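Local coordinates for hypothetical shikimate 5-dehydrogenase-like protein HI0607 (Haemophilus influenzae, PDB 1NPY) that catalyses the NADP(+)-dependent oxidation of shikimate to 3-dehydroshikimate in vitro, though so weakly that shikimate may not be its biological substrate, at residues A[139-153]-A[160-174]. Numbering follows the deposited sequence.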
loop_
_atom_site.group_PDB
_atom_site.type_symbol
_atom_site.label_atom_id
_atom_site.label_comp_id
_atom_site.label_asym_id
_atom_site.label_seq_id
_atom_site.Cartn_x
_atom_site.Cartn_y
_atom_site.Cartn_z
ATOM N N LYS A 139 -14.484 2.412 2.341
ATOM C CA LYS A 139 -15.496 3.201 3.030
ATOM C C LYS A 139 -15.575 4.544 2.332
ATOM O O LYS A 139 -16.673 5.034 2.039
ATOM C CB LYS A 139 -15.102 3.413 4.492
ATOM C CG LYS A 139 -16.091 4.237 5.326
ATOM C CD LYS A 139 -17.335 3.408 5.582
ATOM C CE LYS A 139 -18.363 4.180 6.420
ATOM N NZ LYS A 139 -18.128 5.642 6.263
ATOM N N ASN A 140 -14.421 5.144 2.056
ATOM C CA ASN A 140 -14.458 6.482 1.477
ATOM C C ASN A 140 -14.771 6.476 -0.011
ATOM O O ASN A 140 -14.972 7.527 -0.610
ATOM C CB ASN A 140 -13.160 7.218 1.784
ATOM C CG ASN A 140 -13.005 7.477 3.259
ATOM O OD1 ASN A 140 -13.985 7.455 4.011
ATOM N ND2 ASN A 140 -11.769 7.657 3.700
ATOM N N SER A 141 -14.826 5.291 -0.615
ATOM C CA SER A 141 -15.319 5.106 -1.972
ATOM C C SER A 141 -16.816 4.795 -2.026
ATOM O O SER A 141 -17.335 4.436 -3.090
ATOM C CB SER A 141 -14.519 3.983 -2.642
ATOM O OG SER A 141 -13.157 4.373 -2.790
ATOM N N GLY A 142 -17.470 4.785 -0.870
ATOM C CA GLY A 142 -18.917 4.663 -0.798
ATOM C C GLY A 142 -19.467 3.263 -0.625
ATOM O O GLY A 142 -20.664 3.020 -0.833
ATOM N N PHE A 143 -18.608 2.327 -0.225
ATOM C CA PHE A 143 -19.055 0.949 -0.033
ATOM C C PHE A 143 -19.614 0.857 1.367
ATOM O O PHE A 143 -18.935 1.197 2.349
ATOM C CB PHE A 143 -17.900 -0.059 -0.179
ATOM C CG PHE A 143 -17.454 -0.269 -1.593
ATOM C CD1 PHE A 143 -17.544 -1.528 -2.161
ATOM C CD2 PHE A 143 -16.891 0.753 -2.341
ATOM C CE1 PHE A 143 -17.131 -1.728 -3.471
ATOM C CE2 PHE A 143 -16.500 0.569 -3.662
ATOM C CZ PHE A 143 -16.582 -0.695 -4.215
ATOM N N GLU A 144 -20.871 0.430 1.452
ATOM C CA GLU A 144 -21.499 0.258 2.752
ATOM C C GLU A 144 -21.569 -1.208 3.168
ATOM O O GLU A 144 -21.790 -1.486 4.341
ATOM C CB GLU A 144 -22.877 0.937 2.759
ATOM C CG GLU A 144 -22.831 2.440 2.519
ATOM C CD GLU A 144 -22.155 3.247 3.623
ATOM O OE1 GLU A 144 -22.253 4.493 3.554
ATOM O OE2 GLU A 144 -21.509 2.705 4.556
ATOM N N LYS A 145 -21.326 -2.150 2.260
ATOM C CA LYS A 145 -21.539 -3.545 2.605
ATOM C C LYS A 145 -20.194 -4.252 2.653
ATOM O O LYS A 145 -19.747 -4.794 1.645
ATOM C CB LYS A 145 -22.493 -4.203 1.622
ATOM C CG LYS A 145 -23.866 -3.560 1.762
ATOM C CD LYS A 145 -25.037 -4.373 1.247
ATOM C CE LYS A 145 -26.243 -3.453 1.065
ATOM N NZ LYS A 145 -26.119 -2.147 1.805
ATOM N N LEU A 146 -19.563 -4.196 3.818
ATOM C CA LEU A 146 -18.236 -4.773 4.016
ATOM C C LEU A 146 -18.141 -5.449 5.374
ATOM O O LEU A 146 -18.650 -4.959 6.385
ATOM C CB LEU A 146 -17.155 -3.696 3.848
ATOM C CG LEU A 146 -15.690 -4.142 3.858
ATOM C CD1 LEU A 146 -14.864 -3.168 3.020
ATOM C CD2 LEU A 146 -15.066 -4.272 5.242
ATOM N N LYS A 147 -17.527 -6.626 5.397
ATOM C CA LYS A 147 -17.341 -7.349 6.645
ATOM C C LYS A 147 -15.847 -7.635 6.775
ATOM O O LYS A 147 -15.182 -7.936 5.781
ATOM C CB LYS A 147 -18.155 -8.643 6.650
ATOM C CG LYS A 147 -19.644 -8.420 6.493
ATOM C CD LYS A 147 -20.399 -9.739 6.411
ATOM C CE LYS A 147 -21.839 -9.555 5.974
ATOM N NZ LYS A 147 -22.517 -10.855 5.688
ATOM N N ILE A 148 -15.348 -7.575 8.004
ATOM C CA ILE A 148 -13.956 -7.880 8.300
ATOM C C ILE A 148 -13.956 -9.259 8.933
ATOM O O ILE A 148 -14.600 -9.469 9.960
ATOM C CB ILE A 148 -13.332 -6.812 9.218
ATOM C CG1 ILE A 148 -13.082 -5.518 8.430
ATOM C CG2 ILE A 148 -11.960 -7.294 9.716
ATOM C CD1 ILE A 148 -14.010 -4.385 8.728
ATOM N N TYR A 149 -13.308 -10.198 8.250
ATOM C CA TYR A 149 -13.074 -11.557 8.712
ATOM C C TYR A 149 -11.649 -11.694 9.226
ATOM O O TYR A 149 -10.689 -11.538 8.479
ATOM C CB TYR A 149 -13.285 -12.490 7.508
ATOM C CG TYR A 149 -12.897 -13.940 7.697
ATOM C CD1 TYR A 149 -13.181 -14.614 8.873
ATOM C CD2 TYR A 149 -12.269 -14.634 6.665
ATOM C CE1 TYR A 149 -12.820 -15.951 9.031
ATOM C CE2 TYR A 149 -11.904 -15.962 6.813
ATOM C CZ TYR A 149 -12.179 -16.608 7.993
ATOM O OH TYR A 149 -11.842 -17.931 8.143
ATOM N N ALA A 150 -11.466 -11.946 10.514
ATOM C CA ALA A 150 -10.105 -11.960 11.019
ATOM C C ALA A 150 -10.024 -12.799 12.277
ATOM O O ALA A 150 -10.995 -12.900 13.013
ATOM C CB ALA A 150 -9.614 -10.561 11.337
ATOM N N ARG A 151 -8.852 -13.381 12.475
ATOM C CA ARG A 151 -8.637 -14.192 13.662
ATOM C C ARG A 151 -8.376 -13.370 14.932
ATOM O O ARG A 151 -8.685 -13.851 16.022
ATOM C CB ARG A 151 -7.557 -15.235 13.390
ATOM C CG ARG A 151 -6.179 -14.672 13.135
ATOM C CD ARG A 151 -5.139 -15.753 12.899
ATOM N NE ARG A 151 -3.911 -15.163 12.376
ATOM C CZ ARG A 151 -3.011 -14.506 13.093
ATOM N NH1 ARG A 151 -3.155 -14.369 14.408
ATOM N NH2 ARG A 151 -1.929 -14.012 12.498
ATOM N N ASN A 152 -7.814 -12.167 14.823
ATOM C CA ASN A 152 -7.697 -11.247 15.953
ATOM C C ASN A 152 -9.034 -10.546 16.188
ATOM O O ASN A 152 -9.374 -9.577 15.508
ATOM C CB ASN A 152 -6.594 -10.203 15.730
ATOM C CG ASN A 152 -6.219 -9.448 17.009
ATOM O OD1 ASN A 152 -5.031 -9.306 17.310
ATOM N ND2 ASN A 152 -7.205 -8.973 17.767
ATOM N N VAL A 153 -9.796 -11.053 17.151
ATOM C CA VAL A 153 -11.155 -10.601 17.409
ATOM C C VAL A 153 -11.241 -9.140 17.848
ATOM O O VAL A 153 -12.111 -8.401 17.395
ATOM C CB VAL A 153 -11.824 -11.509 18.472
ATOM C CG1 VAL A 153 -13.155 -10.937 18.905
ATOM C CG2 VAL A 153 -11.983 -12.934 17.949
ATOM N N ALA A 160 -13.981 -2.776 12.302
ATOM C CA ALA A 160 -15.392 -2.688 11.980
ATOM C C ALA A 160 -16.096 -1.515 12.660
ATOM O O ALA A 160 -16.819 -0.771 11.996
ATOM C CB ALA A 160 -16.098 -4.002 12.307
ATOM N N ALA A 161 -15.896 -1.336 13.966
ATOM C CA ALA A 161 -16.546 -0.240 14.692
ATOM C C ALA A 161 -16.059 1.118 14.217
ATOM O O ALA A 161 -16.850 2.037 13.993
ATOM C CB ALA A 161 -16.328 -0.391 16.195
ATOM N N LEU A 162 -14.772 1.199 13.896
ATOM C CA LEU A 162 -14.167 2.484 13.545
ATOM C C LEU A 162 -14.693 2.959 12.206
ATOM O O LEU A 162 -14.945 4.151 12.003
ATOM C CB LEU A 162 -12.638 2.359 13.533
ATOM C CG LEU A 162 -11.792 3.616 13.347
ATOM C CD1 LEU A 162 -11.899 4.495 14.563
ATOM C CD2 LEU A 162 -10.338 3.255 13.130
ATOM N N TYR A 163 -14.828 2.022 11.271
ATOM C CA TYR A 163 -15.334 2.343 9.940
ATOM C C TYR A 163 -16.811 2.022 9.704
ATOM O O TYR A 163 -17.290 2.171 8.585
ATOM C CB TYR A 163 -14.438 1.716 8.861
ATOM C CG TYR A 163 -13.047 2.298 8.924
ATOM C CD1 TYR A 163 -12.776 3.543 8.401
ATOM C CD2 TYR A 163 -12.037 1.641 9.581
ATOM C CE1 TYR A 163 -11.520 4.104 8.478
ATOM C CE2 TYR A 163 -10.777 2.186 9.676
ATOM C CZ TYR A 163 -10.524 3.417 9.117
ATOM O OH TYR A 163 -9.263 3.956 9.217
ATOM N N GLY A 164 -17.574 1.681 10.739
ATOM C CA GLY A 164 -18.997 1.430 10.578
ATOM C C GLY A 164 -19.375 0.208 9.767
ATOM O O GLY A 164 -20.358 0.189 9.030
ATOM N N TYR A 165 -18.551 -0.823 9.894
ATOM C CA TYR A 165 -18.769 -2.095 9.230
ATOM C C TYR A 165 -19.030 -3.202 10.243
ATOM O O TYR A 165 -19.185 -2.938 11.431
ATOM C CB TYR A 165 -17.512 -2.380 8.410
ATOM C CG TYR A 165 -17.363 -1.548 7.163
ATOM C CD1 TYR A 165 -18.444 -1.277 6.319
ATOM C CD2 TYR A 165 -16.104 -1.091 6.787
ATOM C CE1 TYR A 165 -18.263 -0.567 5.136
ATOM C CE2 TYR A 165 -15.912 -0.394 5.609
ATOM C CZ TYR A 165 -16.985 -0.119 4.806
ATOM O OH TYR A 165 -16.725 0.519 3.615
ATOM N N ALA A 166 -19.066 -4.456 9.809
ATOM C CA ALA A 166 -19.282 -5.554 10.740
ATOM C C ALA A 166 -18.079 -6.486 10.756
ATOM O O ALA A 166 -17.347 -6.580 9.767
ATOM C CB ALA A 166 -20.561 -6.295 10.361
ATOM N N TYR A 167 -17.922 -7.171 11.884
ATOM C CA TYR A 167 -16.892 -8.169 12.102
ATOM C C TYR A 167 -17.503 -9.561 12.115
ATOM O O TYR A 167 -18.560 -9.761 12.724
ATOM C CB TYR A 167 -16.163 -7.915 13.422
ATOM C CG TYR A 167 -15.261 -9.049 13.818
ATOM C CD1 TYR A 167 -14.021 -9.227 13.210
ATOM C CD2 TYR A 167 -15.682 -9.991 14.757
ATOM C CE1 TYR A 167 -13.220 -10.279 13.544
ATOM C CE2 TYR A 167 -14.876 -11.053 15.093
ATOM C CZ TYR A 167 -13.654 -11.193 14.478
ATOM O OH TYR A 167 -12.846 -12.257 14.797
ATOM N N ILE A 168 -16.806 -10.502 11.484
ATOM C CA ILE A 168 -17.159 -11.921 11.546
ATOM C C ILE A 168 -15.947 -12.772 11.899
ATOM O O ILE A 168 -14.829 -12.540 11.425
ATOM C CB ILE A 168 -17.819 -12.407 10.230
ATOM C CG1 ILE A 168 -16.885 -12.189 9.025
ATOM C CG2 ILE A 168 -19.138 -11.706 10.059
ATOM C CD1 ILE A 168 -17.466 -12.677 7.693
ATOM N N ASN A 169 -16.165 -13.755 12.766
ATOM C CA ASN A 169 -15.097 -14.672 13.147
ATOM C C ASN A 169 -15.087 -15.896 12.232
ATOM O O ASN A 169 -14.156 -16.683 12.322
ATOM C CB ASN A 169 -15.182 -15.057 14.627
ATOM C CG ASN A 169 -13.899 -15.692 15.143
ATOM O OD1 ASN A 169 -12.835 -15.070 15.168
ATOM N ND2 ASN A 169 -13.996 -16.950 15.557
ATOM N N SER A 170 -16.055 -16.041 11.330
ATOM C CA SER A 170 -15.989 -17.089 10.308
ATOM C C SER A 170 -16.836 -16.849 9.061
ATOM O O SER A 170 -17.693 -15.963 9.028
ATOM C CB SER A 170 -16.365 -18.445 10.918
ATOM O OG SER A 170 -17.635 -18.359 11.529
ATOM N N LEU A 171 -16.573 -17.639 8.020
ATOM C CA LEU A 171 -17.272 -17.472 6.750
ATOM C C LEU A 171 -18.589 -18.232 6.557
ATOM O O LEU A 171 -19.204 -18.134 5.498
ATOM C CB LEU A 171 -16.314 -17.810 5.608
ATOM C CG LEU A 171 -15.123 -16.855 5.516
ATOM C CD1 LEU A 171 -14.131 -17.419 4.509
ATOM C CD2 LEU A 171 -15.570 -15.459 5.143
ATOM N N GLU A 172 -19.066 -18.938 7.577
ATOM C CA GLU A 172 -20.293 -19.729 7.456
ATOM C C GLU A 172 -21.487 -18.840 7.100
ATOM O O GLU A 172 -21.677 -17.790 7.714
ATOM C CB GLU A 172 -20.616 -20.507 8.742
ATOM C CG GLU A 172 -19.448 -21.045 9.557
ATOM C CD GLU A 172 -18.405 -21.780 8.732
ATOM O OE1 GLU A 172 -18.704 -22.903 8.268
ATOM O OE2 GLU A 172 -17.284 -21.241 8.555
ATOM N N ASN A 173 -22.273 -19.258 6.105
ATOM C CA ASN A 173 -23.502 -18.582 5.661
ATOM C C ASN A 173 -23.274 -17.310 4.852
ATOM O O ASN A 173 -24.233 -16.670 4.415
ATOM C CB ASN A 173 -24.445 -18.190 6.810
ATOM C CG ASN A 173 -25.047 -19.375 7.534
ATOM O OD1 ASN A 173 -25.678 -19.195 8.576
ATOM N ND2 ASN A 173 -24.877 -20.578 6.991
ATOM N N GLN A 174 -22.011 -16.935 4.680
ATOM C CA GLN A 174 -21.686 -15.631 4.129
ATOM C C GLN A 174 -21.532 -15.801 2.629
ATOM O O GLN A 174 -21.032 -16.827 2.161
ATOM C CB GLN A 174 -20.376 -15.101 4.722
ATOM C CG GLN A 174 -20.374 -14.950 6.236
ATOM C CD GLN A 174 -21.339 -13.890 6.717
ATOM O OE1 GLN A 174 -21.636 -12.940 5.993
ATOM N NE2 GLN A 174 -21.827 -14.045 7.940
HETATM O O HOH W 1 -21.646 0.782 6.492
HETATM O O HOH W 2 -14.119 -19.443 8.235
#
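The ring of Y165 wedges into a hollow walled by K139, F143 and L146. CB of L146 sits over the centre of one face, a CH-pi contact 3.6 Å from the centroid, while the carbonyl oxygen of Y163 lies nearer the rim of the opposite face. A tyrosine suits this slot, part apolar and part polar: its flat ring packs against L146, carbonyl oxygens of F143 and E144 lie at its edge, and Y165 OH donates to F143 O at 2.6 Å. The aliphatic chain of K139 flanks that hydroxyl, and G164, whose positive phi favours glycine, closes helix 153-163 in a Schellman motif just before the tyrosine.

Beyond the wedge, strands 146-149 and 166-168 run parallel. I148 clasps its neighbour through both backbone groups, N to A166 O at 2.8 Å and I168 N to I148 O at 2.9 Å; the bond from A166 N to L146 O is weak. On the face of I148 and Y167, the isoleucine's longer branch suits it to touch both A160 and Y165, CD1 lying 4.0 Å from Y165 CB. Y167, its CG anti to the backbone N (chi1 170°), places OH 2.6 Å from A150 O and 2.8 Å from N169 OD1, two acceptors for one proton; V153 CG2 packs 3.3 Å from Y167 OH.

On the other face, L171 spreads its branched end over the Y149 ring, a CH-pi contact with CG 3.8 Å from the centroid. Water bridges Y149 OH to L171 N, and H125 also stacks on this tyrosine. Strand 166-168, outermost in the parallel sheet within this chain, completes a beta-alpha-beta unit of the Rossmann-type domain that probably binds NADP(+).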